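Local structure of endo-1,4-beta-xylanase (Uncultured bacterium, 7AX7) at residues 41-50 and 86-94; 143-151 and 198-206. The protein removes acetyl groups from acetylated xylan using a bound cobalt ion, as the carbohydrate esterase family 4 domain of a multidomain xylanase. One frame throughout, in Å; residues are numbered along the deposited sequence.

Interaction 1: residues 41-50 and 86-94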
loop_
_atom_site.group_PDB
_atom_site.type_symbol
_atom_site.label_atom_id
_atom_site.label_comp_id
_atom_site.label_asym_id
_atom_site.label_seq_id
_atom_site.Cartn_x
_atom_site.Cartn_y
_atom_site.Cartn_z
ATOM N N VAL A 41 -5.822 -13.519 -0.029
ATOM C CA VAL A 41 -4.611 -14.340 -0.033
ATOM C C VAL A 41 -5.062 -15.798 -0.086
ATOM O O VAL A 41 -5.499 -16.359 0.917
ATOM C CB VAL A 41 -3.726 -14.067 1.189
ATOM C CG1 VAL A 41 -2.561 -15.053 1.246
ATOM C CG2 VAL A 41 -3.208 -12.635 1.177
ATOM N N ASN A 42 -4.954 -16.417 -1.258
ATOM C CA ASN A 42 -5.438 -17.783 -1.448
ATOM C C ASN A 42 -4.720 -18.398 -2.651
ATOM O O ASN A 42 -3.845 -17.777 -3.265
ATOM C CB ASN A 42 -6.961 -17.788 -1.632
ATOM C CG ASN A 42 -7.399 -16.831 -2.719
ATOM O OD1 ASN A 42 -7.048 -17.011 -3.884
ATOM N ND2 ASN A 42 -8.144 -15.795 -2.346
ATOM N N SER A 43 -5.099 -19.636 -2.991
ATOM C CA SER A 43 -4.431 -20.328 -4.092
ATOM C C SER A 43 -4.639 -19.624 -5.427
ATOM O O SER A 43 -3.797 -19.761 -6.325
ATOM C CB SER A 43 -4.902 -21.782 -4.177
ATOM O OG SER A 43 -6.312 -21.847 -4.242
ATOM N N ASN A 44 -5.722 -18.853 -5.572
ATOM C CA ASN A 44 -5.938 -18.094 -6.801
ATOM C C ASN A 44 -4.963 -16.923 -6.940
ATOM O O ASN A 44 -4.691 -16.476 -8.060
ATOM C CB ASN A 44 -7.377 -17.568 -6.856
ATOM C CG ASN A 44 -8.402 -18.674 -6.994
ATOM O OD1 ASN A 44 -8.138 -19.710 -7.597
ATOM N ND2 ASN A 44 -9.585 -18.452 -6.443
ATOM N N THR A 45 -4.456 -16.390 -5.838
ATOM C CA THR A 45 -3.558 -15.235 -5.889
ATOM C C THR A 45 -2.109 -15.582 -5.561
ATOM O O THR A 45 -1.252 -14.692 -5.592
ATOM C CB THR A 45 -4.045 -14.139 -4.933
ATOM O OG1 THR A 45 -4.205 -14.695 -3.618
ATOM C CG2 THR A 45 -5.368 -13.558 -5.410
ATOM N N LEU A 46 -1.821 -16.848 -5.246
ATOM C CA LEU A 46 -0.475 -17.250 -4.840
ATOM C C LEU A 46 0.590 -16.792 -5.832
ATOM O O LEU A 46 1.603 -16.199 -5.446
ATOM C CB LEU A 46 -0.419 -18.770 -4.680
ATOM C CG LEU A 46 0.977 -19.350 -4.450
ATOM C CD1 LEU A 46 1.551 -18.842 -3.131
ATOM C CD2 LEU A 46 0.920 -20.872 -4.468
ATOM N N SER A 47 0.393 -17.082 -7.118
ATOM C CA SER A 47 1.450 -16.802 -8.073
ATOM C C SER A 47 1.706 -15.305 -8.183
ATOM O O SER A 47 2.846 -14.894 -8.417
ATOM C CB SER A 47 1.117 -17.423 -9.432
ATOM O OG SER A 47 -0.063 -16.869 -9.974
ATOM N N ILE A 48 0.680 -14.483 -7.957
ATOM C CA ILE A 48 0.857 -13.032 -7.971
ATOM C C ILE A 48 1.680 -12.589 -6.765
ATOM O O ILE A 48 2.629 -11.805 -6.890
ATOM C CB ILE A 48 -0.515 -12.333 -8.014
ATOM C CG1 ILE A 48 -1.204 -12.585 -9.360
ATOM C CG2 ILE A 48 -0.402 -10.821 -7.703
ATOM C CD1 ILE A 48 -2.708 -12.244 -9.342
ATOM N N MET A 49 1.340 -13.105 -5.579
ATOM C CA MET A 49 2.111 -12.775 -4.383
ATOM C C MET A 49 3.552 -13.275 -4.493
ATOM O O MET A 49 4.484 -12.602 -4.040
ATOM C CB MET A 49 1.424 -13.354 -3.145
ATOM C CG MET A 49 -0.011 -12.845 -2.957
ATOM S SD MET A 49 -0.854 -13.520 -1.513
ATOM C CE MET A 49 0.323 -13.134 -0.208
ATOM N N GLN A 50 3.758 -14.458 -5.082
ATOM C CA GLN A 50 5.125 -14.928 -5.286
ATOM C C GLN A 50 5.906 -13.957 -6.164
ATOM O O GLN A 50 7.067 -13.640 -5.873
ATOM C CB GLN A 50 5.124 -16.323 -5.910
ATOM C CG GLN A 50 4.625 -17.445 -5.001
ATOM C CD GLN A 50 4.598 -18.780 -5.725
ATOM O OE1 GLN A 50 4.022 -18.899 -6.805
ATOM N NE2 GLN A 50 5.238 -19.787 -5.137
ATOM N N SER A 86 -0.412 -13.870 9.297
ATOM C CA SER A 86 -0.005 -15.269 9.182
ATOM C C SER A 86 -0.334 -15.838 7.801
ATOM O O SER A 86 0.409 -16.689 7.296
ATOM C CB SER A 86 -0.634 -16.101 10.305
ATOM O OG SER A 86 -2.035 -15.982 10.321
ATOM N N ALA A 87 -1.414 -15.370 7.162
ATOM C CA ALA A 87 -1.674 -15.777 5.779
ATOM C C ALA A 87 -0.539 -15.348 4.848
ATOM O O ALA A 87 -0.123 -16.109 3.968
ATOM C CB ALA A 87 -3.005 -15.198 5.292
ATOM N N ILE A 88 -0.029 -14.131 5.027
ATOM C CA ILE A 88 1.053 -13.644 4.179
ATOM C C ILE A 88 2.365 -14.354 4.511
ATOM O O ILE A 88 3.133 -14.723 3.610
ATOM C CB ILE A 88 1.176 -12.120 4.317
ATOM C CG1 ILE A 88 -0.063 -11.443 3.728
ATOM C CG2 ILE A 88 2.450 -11.628 3.653
ATOM C CD1 ILE A 88 -0.177 -9.969 4.074
ATOM N N LYS A 89 2.637 -14.572 5.802
ATOM C CA LYS A 89 3.862 -15.263 6.199
ATOM C C LYS A 89 3.852 -16.716 5.742
ATOM O O LYS A 89 4.843 -17.212 5.185
ATOM C CB LYS A 89 4.040 -15.187 7.713
ATOM C CG LYS A 89 5.280 -15.919 8.229
ATOM C CD LYS A 89 6.557 -15.317 7.656
ATOM C CE LYS A 89 7.791 -15.911 8.325
ATOM N NZ LYS A 89 9.054 -15.352 7.748
ATOM N N ASN A 90 2.735 -17.413 5.959
ATOM C CA ASN A 90 2.664 -18.831 5.629
ATOM C C ASN A 90 2.533 -19.098 4.139
ATOM O O ASN A 90 2.783 -20.230 3.711
ATOM C CB ASN A 90 1.492 -19.491 6.355
ATOM C CG ASN A 90 1.709 -19.563 7.836
ATOM O OD1 ASN A 90 2.835 -19.420 8.316
ATOM N ND2 ASN A 90 0.638 -19.790 8.577
ATOM N N SER A 91 2.115 -18.108 3.349
ATOM C CA SER A 91 1.994 -18.325 1.912
ATOM C C SER A 91 3.307 -18.059 1.189
ATOM O O SER A 91 3.763 -18.906 0.417
ATOM C CB SER A 91 0.876 -17.459 1.311
ATOM O OG SER A 91 1.118 -16.068 1.475
ATOM N N VAL A 92 3.924 -16.900 1.414
ATOM C CA VAL A 92 5.104 -16.537 0.633
ATOM C C VAL A 92 6.256 -16.056 1.514
ATOM O O VAL A 92 7.239 -15.504 1.011
ATOM C CB VAL A 92 4.758 -15.479 -0.430
ATOM C CG1 VAL A 92 3.668 -16.003 -1.367
ATOM C CG2 VAL A 92 4.343 -14.156 0.231
ATOM N N GLY A 93 6.150 -16.255 2.824
ATOM C CA GLY A 93 7.313 -16.170 3.692
ATOM C C GLY A 93 7.773 -14.786 4.107
ATOM O O GLY A 93 8.900 -14.651 4.591
ATOM N N VAL A 94 6.948 -13.751 3.963
ATOM C CA VAL A 94 7.375 -12.408 4.341
ATOM C C VAL A 94 6.553 -11.920 5.519
ATOM O O VAL A 94 5.411 -12.342 5.741
ATOM C CB VAL A 94 7.307 -11.390 3.184
ATOM C CG1 VAL A 94 8.129 -11.879 2.008
ATOM C CG2 VAL A 94 5.867 -11.107 2.791
#
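Val92 presses its side chain against Leu46, Met49 and Gln50, where two outer helices of the NodB-type (polysaccharide deacetylase) barrel meet. Helix 46-50 and helix 86-92 run almost perpendicular, with axes 83° apart and 10.6 Å at closest approach. The contact is apolar and no hydrogen bond crosses it.

The main bump is Val92 CG1. It sits in a hollow formed by one turn of the other helix, with Met49 CB at 3.9 Å and Leu46 CD1 at 4.0 Å. The CG of Gln50 closes the hollow on the exposed side. The side chains of Val92 and Leu46 lie alongside, pointing opposite ways, while Met49 runs across Val92 nearly square to it. Leu46 has its CG anti to the backbone N (chi1 172°), and from there CD1 reaches Val92.

A second bump comes from the loop ahead of helix 46-50. Val41 CG1 lies between Ala87 and Ser91, one helical turn apart, and is 4.1 Å from Ala87 CB. The other branch, CG2, lies 4.2 Å from Ile88 CG1.

Met49 fills the ground between the two bumps. Its chain is extended as far as the sulfur and then bends (chi3 54°), which carries CE to the neighbourhood of Ile88, Ser91 and Val92. Beneath the contact, Leu59 of strand 58-61 touches Met49, Ile88 and Val92. Leu36 of strand 33-36 touches Met49 and Ile88. The two helices thus pack on each other and on the sheet below.

Ser91 brings a hydroxyl to this largely greasy surface. Its OG is satisfied within its own helix by a 2.8 Å hydrogen bond to Ala87 O, and it offers the methyl CE of Met49 a van der Waals contact at 3.5 Å.

Interaction 2: residues 143-151 and 198-206; sequences AAKDGQIIL and KIWSNANGQ
Asn202 reaches across to the turn at 145-148 and grips it with both hydrogens of its amide. ND2 donates to Asp146 O at 3.0 Å and to Gln148 OE1 at 2.9 Å. Both acceptors lie close to the amide plane of Asn202, and the bond to OE1 is nearly straight (176°). With CG anti to the backbone N (chi1 -170°), the amide extends over Gly147 and packs on its backbone, ND2 lying 3.1 Å from Gly147 C. The two bonds and the acceptor role of OD1 together fix the rotation of the amide. OD1 takes the backbone N of Asn204 on an in-plane lone pair at 2.9 Å, which makes an Asx turn.

The partner amide of Gln148, on a chain bent at chi2, is turned 53° from that of Asn202. Its OE1 holds a second donor, Lys145 NZ at 2.6 Å, on the opposite face of its plane. The ammonium group would probably polarise this carbonyl and strengthen its hold on Asn202.

Ser201 supplies the next link. Its carbonyl O accepts from Ile149 N at 3.0 Å. The Ile149 side chain follows the same carbonyl: CB is 3.5 Å from Ser201 O, and CG1 and CD1 continue along it. Ile149 also touches Leu185 of helix 182-189. Ser201 OG is used by Gly121 N of strand 118-123.

On the other side of Asn202, Ala203 N donates to Gly147 O at 3.1 Å. Gly147 occupies the positive-phi position of a type II turn. Asp146 OD1 accepts a hydrogen bond from Leu5 N and forms a salt bridge with Lys189. The arrangement is a lone antiparallel bridge, with Gln148 and Asn202 as its non-hydrogen-bonded pair. It ties the C-terminal tail to the start of strand 148-153, at the N-terminal rim of the NodB-type parallel barrel.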
loop_
_atom_site.group_PDB
_atom_site.type_symbol
_atom_site.label_atom_id
_atom_site.label_comp_id
_atom_site.label_asym_id
_atom_site.label_seq_id
_atom_site.Cartn_x
_atom_site.Cartn_y
_atom_site.Cartn_z
ATOM N N ALA A 143 0.680 15.188 -5.669
ATOM C CA ALA A 143 0.837 14.775 -4.283
ATOM C C ALA A 143 2.290 14.511 -3.915
ATOM O O ALA A 143 2.622 14.449 -2.727
ATOM C CB ALA A 143 0.003 13.523 -4.016
ATOM N N ALA A 144 3.160 14.373 -4.905
ATOM C CA ALA A 144 4.531 13.975 -4.652
ATOM C C ALA A 144 5.268 15.064 -3.902
ATOM O O ALA A 144 5.208 16.240 -4.267
ATOM C CB ALA A 144 5.253 13.672 -5.966
ATOM N N LYS A 145 5.959 14.663 -2.847
ATOM C CA LYS A 145 7.039 15.446 -2.277
ATOM C C LYS A 145 7.945 14.463 -1.564
ATOM O O LYS A 145 7.571 13.307 -1.328
ATOM C CB LYS A 145 6.533 16.555 -1.343
ATOM C CG LYS A 145 5.746 16.096 -0.144
ATOM C CD LYS A 145 5.217 17.294 0.635
ATOM C CE LYS A 145 3.958 16.958 1.438
ATOM N NZ LYS A 145 4.217 16.079 2.624
ATOM N N ASP A 146 9.161 14.918 -1.274
ATOM C CA ASP A 146 10.154 14.080 -0.609
ATOM C C ASP A 146 9.563 13.414 0.628
ATOM O O ASP A 146 9.029 14.089 1.509
ATOM C CB ASP A 146 11.355 14.941 -0.225
ATOM C CG ASP A 146 12.517 14.125 0.285
ATOM O OD1 ASP A 146 12.511 12.887 0.108
ATOM O OD2 ASP A 146 13.441 14.730 0.859
ATOM N N GLY A 147 9.644 12.083 0.684
ATOM C CA GLY A 147 9.176 11.323 1.828
ATOM C C GLY A 147 7.713 10.932 1.816
ATOM O O GLY A 147 7.256 10.292 2.770
ATOM N N GLN A 148 6.972 11.263 0.757
ATOM C CA GLN A 148 5.520 11.096 0.746
ATOM C C GLN A 148 5.107 9.682 0.351
ATOM O O GLN A 148 5.712 9.053 -0.526
ATOM C CB GLN A 148 4.875 12.093 -0.220
ATOM C CG GLN A 148 3.367 12.256 -0.044
ATOM C CD GLN A 148 2.998 12.925 1.282
ATOM O OE1 GLN A 148 3.811 13.633 1.882
ATOM N NE2 GLN A 148 1.771 12.702 1.738
ATOM N N ILE A 149 4.054 9.201 0.989
ATOM C CA ILE A 149 3.407 7.942 0.648
ATOM C C ILE A 149 2.179 8.274 -0.184
ATOM O O ILE A 149 1.406 9.166 0.179
ATOM C CB ILE A 149 3.021 7.155 1.915
ATOM C CG1 ILE A 149 4.268 6.810 2.741
ATOM C CG2 ILE A 149 2.210 5.899 1.567
ATOM C CD1 ILE A 149 3.965 6.435 4.207
ATOM N N ILE A 150 1.994 7.564 -1.293
ATOM C CA ILE A 150 0.883 7.809 -2.207
ATOM C C ILE A 150 0.020 6.552 -2.276
ATOM O O ILE A 150 0.536 5.441 -2.458
ATOM C CB ILE A 150 1.379 8.239 -3.599
ATOM C CG1 ILE A 150 2.118 9.582 -3.494
ATOM C CG2 ILE A 150 0.208 8.363 -4.585
ATOM C CD1 ILE A 150 2.812 10.006 -4.777
ATOM N N LEU A 151 -1.288 6.733 -2.112
ATOM C CA LEU A 151 -2.239 5.634 -1.999
ATOM C C LEU A 151 -2.973 5.455 -3.323
ATOM O O LEU A 151 -3.676 6.367 -3.777
ATOM C CB LEU A 151 -3.224 5.898 -0.859
ATOM C CG LEU A 151 -4.175 4.773 -0.433
ATOM C CD1 LEU A 151 -4.675 5.012 0.982
ATOM C CD2 LEU A 151 -5.346 4.625 -1.401
ATOM N N LYS A 198 -0.296 6.684 16.135
ATOM C CA LYS A 198 0.098 7.580 15.059
ATOM C C LYS A 198 -0.268 6.960 13.720
ATOM O O LYS A 198 -0.220 5.739 13.554
ATOM C CB LYS A 198 1.599 7.855 15.101
ATOM C CG LYS A 198 2.095 8.877 14.095
ATOM C CD LYS A 198 3.544 9.231 14.383
ATOM C CE LYS A 198 4.068 10.287 13.409
ATOM N NZ LYS A 198 3.462 11.630 13.654
ATOM N N ILE A 199 -0.635 7.801 12.760
ATOM C CA ILE A 199 -0.843 7.344 11.391
ATOM C C ILE A 199 -0.005 8.213 10.458
ATOM O O ILE A 199 -0.098 9.446 10.497
ATOM C CB ILE A 199 -2.336 7.352 10.996
ATOM C CG1 ILE A 199 -2.528 6.731 9.603
ATOM C CG2 ILE A 199 -2.906 8.742 11.029
ATOM C CD1 ILE A 199 -3.938 6.145 9.388
ATOM N N TRP A 200 0.805 7.566 9.619
ATOM C CA TRP A 200 1.846 8.216 8.829
ATOM C C TRP A 200 1.394 8.435 7.390
ATOM O O TRP A 200 0.825 7.535 6.767
ATOM C CB TRP A 200 3.113 7.360 8.783
ATOM C CG TRP A 200 3.801 7.041 10.070
ATOM C CD1 TRP A 200 3.552 5.981 10.898
ATOM C CD2 TRP A 200 4.906 7.748 10.640
ATOM N NE1 TRP A 200 4.427 5.999 11.968
ATOM C CE2 TRP A 200 5.267 7.075 11.833
ATOM C CE3 TRP A 200 5.619 8.896 10.268
ATOM C CZ2 TRP A 200 6.310 7.517 12.658
ATOM C CZ3 TRP A 200 6.664 9.327 11.090
ATOM C CH2 TRP A 200 6.996 8.640 12.267
ATOM N N SER A 201 1.682 9.621 6.855
ATOM C CA SER A 201 1.604 9.873 5.423
ATOM C C SER A 201 2.938 10.276 4.812
ATOM O O SER A 201 3.069 10.257 3.582
ATOM C CB SER A 201 0.566 10.967 5.121
ATOM O OG SER A 201 -0.721 10.538 5.522
ATOM N N ASN A 202 3.920 10.637 5.631
ATOM C CA ASN A 202 5.235 11.064 5.182
ATOM C C ASN A 202 6.222 10.658 6.263
ATOM O O ASN A 202 5.916 10.757 7.454
ATOM C CB ASN A 202 5.283 12.581 4.934
ATOM C CG ASN A 202 6.564 13.030 4.244
ATOM O OD1 ASN A 202 7.649 12.965 4.824
ATOM N ND2 ASN A 202 6.438 13.513 3.008
ATOM N N ALA A 203 7.396 10.180 5.852
ATOM C CA ALA A 203 8.388 9.789 6.845
ATOM C C ALA A 203 8.683 10.893 7.864
ATOM O O ALA A 203 9.203 10.594 8.945
ATOM C CB ALA A 203 9.670 9.350 6.145
ATOM N N ASN A 204 8.362 12.158 7.561
ATOM C CA ASN A 204 8.569 13.231 8.534
ATOM C C ASN A 204 7.463 13.316 9.588
ATOM O O ASN A 204 7.601 14.085 10.546
ATOM C CB ASN A 204 8.723 14.587 7.831
ATOM C CG ASN A 204 7.419 15.109 7.244
ATOM O OD1 ASN A 204 6.332 14.602 7.533
ATOM N ND2 ASN A 204 7.528 16.147 6.420
ATOM N N GLY A 205 6.378 12.556 9.438
ATOM C CA GLY A 205 5.372 12.428 10.480
ATOM C C GLY A 205 4.541 13.659 10.772
ATOM O O GLY A 205 3.849 13.692 11.797
ATOM N N GLN A 206 4.568 14.670 9.908
ATOM C CA GLN A 206 3.841 15.905 10.186
ATOM C C GLN A 206 2.392 15.866 9.704
ATOM O O GLN A 206 2.114 15.964 8.513
ATOM C CB GLN A 206 4.578 17.088 9.565
ATOM C CG GLN A 206 5.859 17.417 10.314
ATOM C CD GLN A 206 6.683 18.475 9.627
ATOM O OE1 GLN A 206 6.154 19.308 8.889
ATOM N NE2 GLN A 206 7.993 18.447 9.860
#

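In the fold
Interaction 1 closes along the chain before interaction 2 opens. They lie on opposite sides of the chain's centre, with centres 27 Å apart and nearest atoms about 16 Å apart. They do not touch, but the parallel sheet joins them. Interaction 1 packs helices 46-54 and 74-92 over strands 33-36 and 58-61. Interaction 2 lies at strand 148-153, which pairs with strands 4-11 and 118-123. Strand 4-11 also pairs with 33-36, so it links the two sides. Cobalt, bound by Asp12, His62 and His66, is about 13 Å from the side chains of Ile88 and Ile149. Both contacts therefore belong to the frame around the metal site, not to its ligands.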